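Sensor protein (Vibrio cholerae, PDB 3BY9) forms the sensor region of the DctB histidine kinase, which detects C4-dicarboxylates such as succinate and probably passes the signal on through ATP-dependent histidine phosphorylation. Local coordinates at residues Q117-G122 and L248-R253; A154-W159 and V175-Q180. All blocks are in the same frame, centred on the assembly; numbering follows the deposited sequence.

In the fold
The chain has two PAS-like lobes, each built on an antiparallel sheet. Helix 5-27 runs along the one that holds strand 250-257. Contact 1 joins the lobes. It sets edge strand 116-121 of the succinate-binding lobe against the start of strand 250-257 of the other. Contact 2 ties the short helix 153-157, which follows strand 141-150, to the bend after strand 175-176. Contact 1 is only partly buried and rests on packing alone. Contact 2 is buried and adds a carboxylate, hydrogen-bonded and salt-bridged, to its apolar part. The two meet directly. Phe119 CB lies 3.5 Å from Phe176 CE2, and Leu250 CD1 lies 4.0 Å from Met177 CE.

Contact 1 of 2, residues Q117-G122 and L248-R253; sequences QYFALG and LALTIR
Phe119 pushes its ring from the edge strand of the ligand-binding PAS-like lobe onto Leu248, Ala249 and Leu250 of the second lobe. This is a junction between two antiparallel sheets. The two segments pack without sharing a hydrogen bond.

The tight part is around the ring. In the Leu250 conformer given here, one of two deposited, CD2 lies above one face, nearer the CZ side than the middle. It makes a CH-pi contact, with CD2 3.8 Å from the centroid of the Phe119 ring. The two side chains run past each other in opposite directions. Backbone carbonyls meet the ring edge near its plane. Leu248 O is 3.3 Å from Phe119 CE2, and Ala249 O is 3.5 Å from the same carbon. The slightly positive C-H edge suits these oxygens. Phe119 CG stands between its own N and carbonyl carbon (chi1 51°), which directs the ring across the junction. Tyr130, Phe176 and Tyr205 add further packing around it.

The looser side lies at Gln117 and Ala249. Gln117 is partly exposed and Ala249 is exposed. The Ala249 methyl only skirts the ring, with CB 4.4 Å from Phe119 CE2. The amide of Gln117 has its polar partner elsewhere, in a hydrogen bond from NE2 to Tyr130 OH. Toward the other lobe, Gln117 NE2 merely rests against a methyl, Leu248 CD2, at 3.4 Å.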
loop_
_atom_site.group_PDB
_atom_site.type_symbol
_atom_site.label_atom_id
_atom_site.label_comp_id
_atom_site.label_asym_id
_atom_site.label_seq_id
_atom_site.Cartn_x
_atom_site.Cartn_y
_atom_site.Cartn_z
ATOM N N GLN A 117 2.961 8.316 3.871
ATOM C CA GLN A 117 2.350 6.997 3.728
ATOM C C GLN A 117 2.681 6.488 2.335
ATOM O O GLN A 117 2.955 7.282 1.410
ATOM C CB GLN A 117 0.846 7.050 3.971
ATOM C CG GLN A 117 0.103 8.017 3.069
ATOM C CD GLN A 117 -1.300 8.284 3.630
ATOM O OE1 GLN A 117 -1.611 9.382 4.141
ATOM N NE2 GLN A 117 -2.132 7.269 3.583
ATOM N N TYR A 118 2.634 5.157 2.153
ATOM C CA TYR A 118 3.068 4.604 0.876
ATOM C C TYR A 118 2.581 3.170 0.773
ATOM O O TYR A 118 2.236 2.579 1.771
ATOM C CB TYR A 118 4.610 4.559 0.879
ATOM C CG TYR A 118 5.260 4.246 -0.469
ATOM C CD1 TYR A 118 5.066 5.110 -1.581
ATOM C CD2 TYR A 118 6.108 3.152 -0.613
ATOM C CE1 TYR A 118 5.701 4.872 -2.792
ATOM C CE2 TYR A 118 6.772 2.896 -1.827
ATOM C CZ TYR A 118 6.553 3.771 -2.903
ATOM O OH TYR A 118 7.249 3.559 -4.067
ATOM N N PHE A 119 2.508 2.617 -0.442
ATOM C CA PHE A 119 2.146 1.188 -0.545
ATOM C C PHE A 119 3.161 0.589 -1.500
ATOM O O PHE A 119 3.663 1.288 -2.392
ATOM C CB PHE A 119 0.681 0.980 -1.053
ATOM C CG PHE A 119 0.354 1.725 -2.313
ATOM C CD1 PHE A 119 0.647 1.176 -3.555
ATOM C CD2 PHE A 119 -0.219 2.989 -2.256
ATOM C CE1 PHE A 119 0.364 1.895 -4.746
ATOM C CE2 PHE A 119 -0.496 3.701 -3.436
ATOM C CZ PHE A 119 -0.199 3.140 -4.672
ATOM N N ALA A 120 3.505 -0.684 -1.297
ATOM C CA ALA A 120 4.514 -1.288 -2.124
ATOM C C ALA A 120 4.575 -2.780 -1.914
ATOM O O ALA A 120 3.974 -3.317 -0.981
ATOM C CB ALA A 120 5.890 -0.733 -1.720
ATOM N N LEU A 121 5.370 -3.410 -2.792
ATOM C CA LEU A 121 5.701 -4.831 -2.618
ATOM C C LEU A 121 6.982 -4.827 -1.793
ATOM O O LEU A 121 7.983 -4.237 -2.200
ATOM C CB LEU A 121 5.969 -5.491 -3.990
ATOM C CG LEU A 121 6.516 -6.930 -3.869
ATOM C CD1 LEU A 121 5.486 -7.875 -3.239
ATOM C CD2 LEU A 121 6.825 -7.452 -5.284
ATOM N N GLY A 122 6.939 -5.429 -0.594
ATOM C CA GLY A 122 8.074 -5.449 0.317
ATOM C C GLY A 122 9.329 -6.115 -0.226
ATOM O O GLY A 122 9.283 -7.243 -0.692
ATOM N N LEU A 248 -4.564 8.404 -0.423
ATOM C CA LEU A 248 -3.924 7.091 -0.517
ATOM C C LEU A 248 -3.225 6.863 -1.836
ATOM O O LEU A 248 -2.530 5.866 -2.021
ATOM C CB LEU A 248 -4.985 5.990 -0.362
ATOM C CG LEU A 248 -5.890 6.156 0.841
ATOM C CD1 LEU A 248 -6.815 4.937 0.908
ATOM C CD2 LEU A 248 -5.031 6.271 2.161
ATOM N N ALA A 249 -3.417 7.807 -2.740
ATOM C CA ALA A 249 -2.864 7.748 -4.075
ATOM C C ALA A 249 -3.281 6.440 -4.748
ATOM O O ALA A 249 -2.495 5.784 -5.444
ATOM C CB ALA A 249 -1.327 7.930 -4.071
ATOM N N LEU A 250 -4.539 6.055 -4.496
ATOM C CA LEU A 250 -5.164 4.842 -5.070
ATOM C C LEU A 250 -6.607 5.116 -5.486
ATOM O O LEU A 250 -7.310 5.888 -4.829
ATOM C CB LEU A 250 -5.208 3.699 -4.059
ATOM C CG LEU A 250 -3.912 2.964 -3.724
ATOM C CD1 LEU A 250 -4.152 2.026 -2.528
ATOM C CD2 LEU A 250 -3.455 2.182 -4.930
ATOM N N THR A 251 -7.054 4.482 -6.569
ATOM C CA THR A 251 -8.443 4.654 -7.018
ATOM C C THR A 251 -9.097 3.271 -6.842
ATOM O O THR A 251 -8.556 2.281 -7.298
ATOM C CB THR A 251 -8.525 5.082 -8.515
ATOM O OG1 THR A 251 -7.931 6.401 -8.665
ATOM C CG2 THR A 251 -10.014 5.174 -8.996
ATOM N N ILE A 252 -10.258 3.246 -6.196
ATOM C CA ILE A 252 -11.000 1.989 -5.994
ATOM C C ILE A 252 -11.979 1.860 -7.161
ATOM O O ILE A 252 -12.639 2.832 -7.533
ATOM C CB ILE A 252 -11.808 2.027 -4.692
ATOM C CG1 ILE A 252 -10.899 2.434 -3.527
ATOM C CG2 ILE A 252 -12.467 0.678 -4.442
ATOM C CD1 ILE A 252 -11.679 2.744 -2.284
ATOM N N ARG A 253 -12.092 0.661 -7.738
ATOM C CA ARG A 253 -12.996 0.487 -8.866
ATOM C C ARG A 253 -13.790 -0.765 -8.715
ATOM O O ARG A 253 -13.230 -1.792 -8.306
ATOM C CB ARG A 253 -12.150 0.373 -10.149
ATOM C CG ARG A 253 -11.120 1.546 -10.253
ATOM C CD ARG A 253 -10.374 1.463 -11.592
ATOM N NE ARG A 253 -9.309 2.463 -11.821
ATOM C CZ ARG A 253 -9.493 3.546 -12.575
ATOM N NH1 ARG A 253 -10.696 3.798 -13.103
ATOM N NH2 ARG A 253 -8.454 4.284 -12.928
#

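Contact 2 of 2, residues A154-W159 and V175-Q180; sequences AIEQGW and VFMSSQ
Glu156 places CG opposite its carbonyl carbon (chi1 -70°) and then runs extended, which carries its carboxylate from the helix to the backbone of Met177 and Ser178. Met177, present as selenomethionine, also starts with CG opposite its carbonyl carbon. The chain then runs extended to SE (chi2 -175°), which puts the selenium beside Ile155. The bend at chi3 turns only the terminal CE.

The polar part centres on one oxygen. Ser178 N donates to Glu156 OE2 at 2.9 Å, with an N-H...O angle of 157°. The amide comes in on the anti side of the carboxylate and somewhat out of its plane. The same oxygen packs against Met177, 3.2 Å from its CA and 3.5 Å from its CB.

The apolar part lies toward helix 5-27. Ile155 CG2 touches Met177 SE at 3.8 Å, and the two side chains cross at about a right angle. Ile155 also packs on Phe19, Ile23 and Thr26. Past the helix, Trp159 brings CD1 to within 3.6 Å of Ser179 CB, at an oblique angle. The polar ends of this pair bond elsewhere: Trp159 NE1 to Ser164 O, and Ser179 OG to Phe166 N.

The chain shape at 175-180 also matters. Phe176 and Met177 form a classic beta bulge opposite Ala168. Ser178 OG accepts from Gln180 N at 2.9 Å, making an ST turn. The chain turns a corner at Met177, and the Ser178 amide just after it meets the Glu156 side chain from the helix.

Arg128 NH1 makes a salt bridge to Glu156 OE2 and also bonds Phe176 O. OE2 therefore receives both a backbone N-H and a guanidinium. This would be expected to favour the ionised carboxylate and to offset its charge, although Glu156 itself is only partly buried.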
loop_
_atom_site.group_PDB
_atom_site.type_symbol
_atom_site.label_atom_id
_atom_site.label_comp_id
_atom_site.label_asym_id
_atom_site.label_seq_id
_atom_site.Cartn_x
_atom_site.Cartn_y
_atom_site.Cartn_z
ATOM N N ALA A 154 -6.899 -7.748 5.550
ATOM C CA ALA A 154 -8.181 -7.337 6.106
ATOM C C ALA A 154 -8.931 -6.415 5.123
ATOM O O ALA A 154 -10.166 -6.419 5.087
ATOM C CB ALA A 154 -7.988 -6.655 7.489
ATOM N N ILE A 155 -8.197 -5.626 4.333
ATOM C CA ILE A 155 -8.876 -4.771 3.347
ATOM C C ILE A 155 -9.452 -5.667 2.241
ATOM O O ILE A 155 -10.645 -5.632 1.971
ATOM C CB ILE A 155 -7.919 -3.735 2.699
ATOM C CG1 ILE A 155 -7.577 -2.631 3.716
ATOM C CG2 ILE A 155 -8.572 -3.081 1.452
ATOM C CD1 ILE A 155 -6.683 -1.504 3.106
ATOM N N GLU A 156 -8.608 -6.466 1.589
ATOM C CA GLU A 156 -9.115 -7.307 0.510
ATOM C C GLU A 156 -10.216 -8.248 0.950
ATOM O O GLU A 156 -11.136 -8.530 0.182
ATOM C CB GLU A 156 -7.974 -8.084 -0.150
ATOM C CG GLU A 156 -7.053 -7.172 -0.959
ATOM C CD GLU A 156 -5.945 -7.901 -1.719
ATOM O OE1 GLU A 156 -5.390 -8.911 -1.204
ATOM O OE2 GLU A 156 -5.586 -7.464 -2.827
ATOM N N GLN A 157 -10.141 -8.733 2.190
ATOM C CA GLN A 157 -11.159 -9.651 2.700
ATOM C C GLN A 157 -12.512 -8.984 2.939
ATOM O O GLN A 157 -13.537 -9.669 3.092
ATOM C CB GLN A 157 -10.647 -10.319 3.986
ATOM C CG GLN A 157 -9.921 -11.671 3.773
ATOM C CD GLN A 157 -8.789 -11.658 2.725
ATOM O OE1 GLN A 157 -9.012 -11.373 1.545
ATOM N NE2 GLN A 157 -7.574 -12.004 3.159
ATOM N N GLY A 158 -12.517 -7.656 2.974
ATOM C CA GLY A 158 -13.743 -6.894 3.153
ATOM C C GLY A 158 -14.599 -6.846 1.890
ATOM O O GLY A 158 -15.736 -6.362 1.915
ATOM N N TRP A 159 -14.064 -7.313 0.769
ATOM C CA TRP A 159 -14.854 -7.288 -0.469
ATOM C C TRP A 159 -15.627 -8.601 -0.468
ATOM O O TRP A 159 -15.036 -9.652 -0.671
ATOM C CB TRP A 159 -13.962 -7.280 -1.711
ATOM C CG TRP A 159 -14.818 -7.112 -2.942
ATOM C CD1 TRP A 159 -15.244 -8.084 -3.793
ATOM C CD2 TRP A 159 -15.389 -5.893 -3.398
ATOM N NE1 TRP A 159 -16.055 -7.546 -4.772
ATOM C CE2 TRP A 159 -16.162 -6.199 -4.555
ATOM C CE3 TRP A 159 -15.326 -4.577 -2.955
ATOM C CZ2 TRP A 159 -16.858 -5.241 -5.259
ATOM C CZ3 TRP A 159 -16.030 -3.608 -3.663
ATOM C CH2 TRP A 159 -16.789 -3.950 -4.810
ATOM N N VAL A 175 -2.658 -2.577 -10.931
ATOM C CA VAL A 175 -3.546 -3.163 -9.916
ATOM C C VAL A 175 -2.716 -3.586 -8.709
ATOM O O VAL A 175 -1.892 -4.487 -8.802
ATOM C CB VAL A 175 -4.309 -4.370 -10.526
ATOM C CG1 VAL A 175 -5.152 -5.036 -9.457
ATOM C CG2 VAL A 175 -5.249 -3.850 -11.645
ATOM N N PHE A 176 -2.913 -2.889 -7.573
ATOM C CA PHE A 176 -2.164 -3.169 -6.348
ATOM C C PHE A 176 -2.972 -4.043 -5.382
ATOM O O PHE A 176 -2.373 -4.773 -4.601
ATOM C CB PHE A 176 -1.781 -1.857 -5.660
ATOM C CG PHE A 176 -1.009 -2.061 -4.423
ATOM C CD1 PHE A 176 0.241 -2.653 -4.477
ATOM C CD2 PHE A 176 -1.555 -1.738 -3.202
ATOM C CE1 PHE A 176 0.965 -2.937 -3.304
ATOM C CE2 PHE A 176 -0.852 -2.011 -2.012
ATOM C CZ PHE A 176 0.409 -2.614 -2.073
HETATM N N MSE A 177 -4.317 -3.940 -5.407
HETATM C CA MSE A 177 -5.195 -4.813 -4.586
HETATM C C MSE A 177 -6.302 -5.259 -5.518
HETATM O O MSE A 177 -6.659 -4.545 -6.429
HETATM C CB MSE A 177 -5.812 -4.060 -3.390
HETATM C CG MSE A 177 -4.760 -3.801 -2.351
HETATM SE SE MSE A 177 -5.522 -3.004 -0.754
HETATM C CE MSE A 177 -5.949 -1.328 -1.382
ATOM N N SER A 178 -6.866 -6.438 -5.272
ATOM C CA SER A 178 -7.957 -6.862 -6.155
ATOM C C SER A 178 -8.675 -8.063 -5.532
ATOM O O SER A 178 -8.081 -8.787 -4.742
ATOM C CB SER A 178 -7.368 -7.338 -7.460
ATOM O OG SER A 178 -8.429 -7.775 -8.328
ATOM N N SER A 179 -9.951 -8.244 -5.881
ATOM C CA SER A 179 -10.639 -9.457 -5.457
ATOM C C SER A 179 -10.288 -10.598 -6.435
ATOM O O SER A 179 -10.688 -11.749 -6.209
ATOM C CB SER A 179 -12.160 -9.219 -5.378
ATOM O OG SER A 179 -12.740 -8.812 -6.637
ATOM N N GLN A 180 -9.564 -10.314 -7.525
ATOM C CA GLN A 180 -9.107 -11.366 -8.471
ATOM C C GLN A 180 -7.571 -11.260 -8.380
ATOM O O GLN A 180 -6.927 -10.428 -9.000
ATOM C CB GLN A 180 -9.655 -11.122 -9.894
ATOM C CG GLN A 180 -8.944 -11.881 -11.026
ATOM C CD GLN A 180 -8.697 -13.373 -10.751
ATOM O OE1 GLN A 180 -7.832 -13.740 -9.960
ATOM N NE2 GLN A 180 -9.441 -14.232 -11.432
#